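Local coordinates for putative ferritin-like diiron-carboxylate protein TM1526 (Thermotoga maritima, PDB 1VJX), which is of unknown function but, as a rubrerythrin relative and putative ferritin-like diiron-carboxylate protein, may bind metal and act as an oxidoreductase, at residues T100-E103 against V104-A108; H145-K148 against L149-K153. One frame throughout, in Å; residues are numbered along the deposited sequence.

Contact 1. Residues T100-E103 against V104-A108; sequences TLKE and VLDIA
Leu105 lies back against Leu101, one helical turn earlier, and can be followed outward atom by atom. Its CB stands 3.3 Å from Leu101 O, the same carbonyl oxygen that takes the backbone hydrogen bond from Leu105 N. With CG placed opposite the carbonyl carbon and beside the backbone N (chi1 -77°), the side chain leans toward the start of the helix, and CG too passes Leu101 O. Beyond the branch, CD1 ends 3.7 Å from Leu101 CG. The leucines cross at a slant and present a common apolar surface to Met152 of helix 129-156, while Leu101 also reaches Phe48 of helix 43-68.

The neighbouring i to i+4 pair is polar. Lys102 passes its CG 3.7 Å from Asp106 OD2 and then bends at its last torsion (chi4 -47°), which turns NZ onto the syn lone pair of that oxygen in a salt bridge of 3.2 Å. Asp106 OD1 is taken by Lys153, so both carboxylate oxygens meet a lysine.

Glu103 turns toward the helix start at its first torsion, with CG between the backbone N and the carbonyl carbon, and then runs extended. There Thr100 N gives a straight hydrogen bond (178°) of 3.3 Å to Glu103 OE2, on its anti side. In return Glu103 N bonds weakly to Thr100 OG1, and this hydroxyl makes a further weak bond to Glu103 OE2, which is also salt-bridged to Arg96. Side chain and backbone thus trade bonds between the N-cap residue and the third residue after it: the capping box that starts helix 101-125 in this rubrerythrin-like helical bundle.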
loop_
_atom_site.group_PDB
_atom_site.type_symbol
_atom_site.label_atom_id
_atom_site.label_comp_id
_atom_site.label_asym_id
_atom_site.label_seq_id
_atom_site.Cartn_x
_atom_site.Cartn_y
_atom_site.Cartn_z
ATOM N N THR A 100 -19.647 -1.468 9.570
ATOM C CA THR A 100 -20.151 -2.131 8.375
ATOM C C THR A 100 -19.001 -2.413 7.409
ATOM O O THR A 100 -17.995 -1.708 7.394
ATOM C CB THR A 100 -21.228 -1.275 7.658
ATOM O OG1 THR A 100 -20.657 -0.076 7.130
ATOM C CG2 THR A 100 -22.306 -0.777 8.631
ATOM N N LEU A 101 -19.161 -3.446 6.597
ATOM C CA LEU A 101 -18.144 -3.797 5.607
ATOM C C LEU A 101 -17.977 -2.660 4.615
ATOM O O LEU A 101 -16.859 -2.320 4.253
ATOM C CB LEU A 101 -18.500 -5.116 4.888
ATOM C CG LEU A 101 -17.415 -5.678 3.943
ATOM C CD1 LEU A 101 -16.182 -6.201 4.684
ATOM C CD2 LEU A 101 -18.026 -6.773 3.041
ATOM N N LYS A 102 -19.097 -2.053 4.233
ATOM C CA LYS A 102 -19.126 -0.927 3.296
ATOM C C LYS A 102 -18.226 0.231 3.676
ATOM O O LYS A 102 -17.443 0.689 2.865
ATOM C CB LYS A 102 -20.566 -0.390 3.150
ATOM C CG LYS A 102 -20.722 0.850 2.240
ATOM C CD LYS A 102 -22.210 1.169 1.931
ATOM C CE LYS A 102 -22.396 2.103 0.708
ATOM N NZ LYS A 102 -21.482 3.322 0.703
ATOM N N GLU A 103 -18.383 0.753 4.886
ATOM C CA GLU A 103 -17.633 1.944 5.263
ATOM C C GLU A 103 -16.125 1.672 5.324
ATOM O O GLU A 103 -15.315 2.484 4.941
ATOM C CB GLU A 103 -18.167 2.527 6.570
ATOM C CG GLU A 103 -17.982 1.712 7.822
ATOM C CD GLU A 103 -18.639 2.413 9.010
ATOM O OE1 GLU A 103 -18.252 3.605 9.265
ATOM O OE2 GLU A 103 -19.531 1.794 9.668
ATOM N N VAL A 104 -15.800 0.473 5.753
ATOM C CA VAL A 104 -14.447 -0.029 5.877
ATOM C C VAL A 104 -13.794 -0.220 4.490
ATOM O O VAL A 104 -12.651 0.203 4.240
ATOM C CB VAL A 104 -14.547 -1.364 6.709
ATOM C CG1 VAL A 104 -13.654 -2.481 6.198
ATOM C CG2 VAL A 104 -14.372 -1.088 8.222
ATOM N N LEU A 105 -14.522 -0.871 3.600
ATOM C CA LEU A 105 -14.084 -1.049 2.233
ATOM C C LEU A 105 -13.925 0.280 1.488
ATOM O O LEU A 105 -12.974 0.466 0.717
ATOM C CB LEU A 105 -15.048 -1.975 1.491
ATOM C CG LEU A 105 -14.920 -3.467 1.797
ATOM C CD1 LEU A 105 -15.767 -4.215 0.927
ATOM C CD2 LEU A 105 -13.486 -3.962 1.631
ATOM N N ASP A 106 -14.823 1.222 1.719
ATOM C CA ASP A 106 -14.719 2.508 1.039
ATOM C C ASP A 106 -13.399 3.139 1.356
ATOM O O ASP A 106 -12.738 3.677 0.493
ATOM C CB ASP A 106 -15.876 3.449 1.436
ATOM C CG ASP A 106 -17.193 3.121 0.692
ATOM O OD1 ASP A 106 -17.139 2.473 -0.370
ATOM O OD2 ASP A 106 -18.330 3.453 1.117
ATOM N N ILE A 107 -13.022 3.063 2.620
ATOM C CA ILE A 107 -11.741 3.611 3.082
ATOM C C ILE A 107 -10.550 2.841 2.461
ATOM O O ILE A 107 -9.625 3.443 1.944
ATOM C CB ILE A 107 -11.697 3.612 4.630
ATOM C CG1 ILE A 107 -12.775 4.564 5.185
ATOM C CG2 ILE A 107 -10.311 4.024 5.119
ATOM C CD1 ILE A 107 -13.130 4.339 6.664
ATOM N N ALA A 108 -10.627 1.517 2.492
ATOM C CA ALA A 108 -9.591 0.649 1.956
ATOM C C ALA A 108 -9.355 0.943 0.516
ATOM O O ALA A 108 -8.240 0.960 0.071
ATOM C CB ALA A 108 -9.998 -0.799 2.090
#

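Contact 2. Residues H145-K148 against L149-K153; sequences HLRK and LLEMK
Arg147 and Lys148 both leave the helix with CG opposite the backbone N, then turn at different places: Arg147 at chi3 (71°), Lys148 already at chi2 (70°). These bends carry two cationic ends to Glu151, whose own chain is extended beyond CG and rises alongside Arg147. Lys148, by contrast, slants across the glutamate. Lys148 NZ meets Glu151 OE1 nearly along its C-O bond, 2.9 Å away. Arg147 NH1 makes a longer, weak hydrogen bond of 3.1 Å to Glu151 OE2, which lies at the edge of the guanidinium, in its plane. The carboxylate stands steeply to that plane, at 78°, and Glu151 OE2 is the oxygen bonded to Arg147.

Each oxygen of Glu151 therefore has its own cation, in a salt-bridge network that combines i to i+3 and i to i+4 spacings on the outer side of helix 129-156, the last helix of the ferritin-like bundle. Arg147 is shared in turn: its NE pairs with Glu144.

The aliphatic part of Lys148 also serves the packing, with CE 4.1 Å from CG of Met152, a selenomethionine. Leu146 and Leu150 make a looser apolar pair, Leu146 CG lying 4.0 Å from Leu150 CD1. On the inner side Leu149 brings its CG to 3.3 Å from His145 O, the acceptor of its own backbone N-H. Leu149 continues onto Leu105 and Ala108 of helix 101-125, and Met152 reaches Ile44 and Thr47 of helix 43-68.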
loop_
_atom_site.group_PDB
_atom_site.type_symbol
_atom_site.label_atom_id
_atom_site.label_comp_id
_atom_site.label_asym_id
_atom_site.label_seq_id
_atom_site.Cartn_x
_atom_site.Cartn_y
_atom_site.Cartn_z
ATOM N N HIS A 145 -5.296 -6.658 -5.018
ATOM C CA HIS A 145 -5.896 -6.376 -3.718
ATOM C C HIS A 145 -7.082 -5.512 -3.975
ATOM O O HIS A 145 -8.154 -5.747 -3.446
ATOM C CB HIS A 145 -4.969 -5.577 -2.802
ATOM C CG HIS A 145 -3.815 -6.352 -2.266
ATOM N ND1 HIS A 145 -3.065 -5.922 -1.178
ATOM C CD2 HIS A 145 -3.283 -7.536 -2.651
ATOM C CE1 HIS A 145 -2.112 -6.803 -0.939
ATOM N NE2 HIS A 145 -2.225 -7.793 -1.812
ATOM N N LEU A 146 -6.853 -4.474 -4.772
ATOM C CA LEU A 146 -7.889 -3.526 -5.159
ATOM C C LEU A 146 -9.113 -4.196 -5.830
ATOM O O LEU A 146 -10.241 -3.933 -5.469
ATOM C CB LEU A 146 -7.306 -2.457 -6.089
ATOM C CG LEU A 146 -8.329 -1.406 -6.520
ATOM C CD1 LEU A 146 -8.955 -0.693 -5.280
ATOM C CD2 LEU A 146 -7.695 -0.447 -7.502
ATOM N N ARG A 147 -8.857 -5.060 -6.794
ATOM C CA ARG A 147 -9.913 -5.826 -7.442
ATOM C C ARG A 147 -10.711 -6.633 -6.417
ATOM O O ARG A 147 -11.954 -6.755 -6.527
ATOM C CB ARG A 147 -9.284 -6.771 -8.452
ATOM C CG ARG A 147 -10.247 -7.705 -9.163
ATOM C CD ARG A 147 -9.575 -8.995 -9.564
ATOM N NE ARG A 147 -9.288 -9.818 -8.374
ATOM C CZ ARG A 147 -10.188 -10.609 -7.788
ATOM N NH1 ARG A 147 -11.426 -10.663 -8.253
ATOM N NH2 ARG A 147 -9.861 -11.337 -6.729
ATOM N N LYS A 148 -10.005 -7.198 -5.429
ATOM C CA LYS A 148 -10.657 -7.994 -4.384
ATOM C C LYS A 148 -11.518 -7.123 -3.513
ATOM O O LYS A 148 -12.656 -7.481 -3.213
ATOM C CB LYS A 148 -9.640 -8.741 -3.528
ATOM C CG LYS A 148 -10.264 -9.619 -2.451
ATOM C CD LYS A 148 -10.961 -10.823 -3.032
ATOM C CE LYS A 148 -11.901 -11.498 -2.081
ATOM N NZ LYS A 148 -12.677 -12.547 -2.851
ATOM N N LEU A 149 -10.994 -5.961 -3.130
ATOM C CA LEU A 149 -11.784 -4.967 -2.402
ATOM C C LEU A 149 -13.057 -4.524 -3.162
ATOM O O LEU A 149 -14.114 -4.371 -2.577
ATOM C CB LEU A 149 -10.914 -3.749 -2.046
ATOM C CG LEU A 149 -9.703 -3.955 -1.118
ATOM C CD1 LEU A 149 -8.909 -2.678 -0.937
ATOM C CD2 LEU A 149 -10.116 -4.462 0.244
ATOM N N LEU A 150 -12.965 -4.326 -4.466
ATOM C CA LEU A 150 -14.129 -3.919 -5.254
ATOM C C LEU A 150 -15.137 -5.077 -5.425
ATOM O O LEU A 150 -16.365 -4.861 -5.477
ATOM C CB LEU A 150 -13.667 -3.369 -6.607
ATOM C CG LEU A 150 -12.866 -2.057 -6.533
ATOM C CD1 LEU A 150 -12.088 -1.780 -7.832
ATOM C CD2 LEU A 150 -13.809 -0.863 -6.199
ATOM N N GLU A 151 -14.602 -6.296 -5.503
ATOM C CA GLU A 151 -15.402 -7.525 -5.541
ATOM C C GLU A 151 -16.224 -7.697 -4.245
ATOM O O GLU A 151 -17.406 -7.964 -4.296
ATOM C CB GLU A 151 -14.480 -8.737 -5.797
ATOM C CG GLU A 151 -15.146 -10.109 -5.762
ATOM C CD GLU A 151 -14.228 -11.215 -6.285
ATOM O OE1 GLU A 151 -13.425 -11.772 -5.499
ATOM O OE2 GLU A 151 -14.298 -11.528 -7.499
HETATM N N MSE A 152 -15.581 -7.524 -3.099
HETATM C CA MSE A 152 -16.255 -7.537 -1.805
HETATM C C MSE A 152 -17.286 -6.414 -1.683
HETATM O O MSE A 152 -18.397 -6.644 -1.210
HETATM C CB MSE A 152 -15.234 -7.447 -0.667
HETATM C CG MSE A 152 -14.390 -8.690 -0.488
HETATM SE SE MSE A 152 -12.931 -8.423 0.794
HETATM C CE MSE A 152 -13.911 -8.512 2.498
ATOM N N LYS A 153 -16.934 -5.204 -2.112
ATOM C CA LYS A 153 -17.904 -4.103 -2.090
ATOM C C LYS A 153 -19.162 -4.451 -2.880
ATOM O O LYS A 153 -20.297 -4.276 -2.421
ATOM C CB LYS A 153 -17.303 -2.828 -2.669
ATOM C CG LYS A 153 -18.186 -1.597 -2.453
ATOM C CD LYS A 153 -17.618 -0.348 -3.132
ATOM C CE LYS A 153 -18.684 0.739 -3.341
ATOM N NZ LYS A 153 -19.166 1.345 -2.056
#

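In the fold
Contacts 1 and 2 lie on consecutive helices, 101-125 and 129-156, with centres about 11 Å apart and on the same side of the chain's centre. They meet through a salt bridge, Asp106 OD1 to Lys153 NZ at 2.9 Å. Lys102 NZ comes within 4.1 Å of Lys153 NZ, the shared Asp106 carboxylate probably balancing both charges. Beside this polar link the interface is apolar: Leu105 CD1 packs 3.6 Å from Met152 CB. Toward the bundle interior, His145 of contact 2 touches Glu55 of helix 43-68, a pairing consistent with the carboxylate and histidine ligands of ferritin-like diiron sites; contact 1 lies at the N-terminal end of helix 101-125.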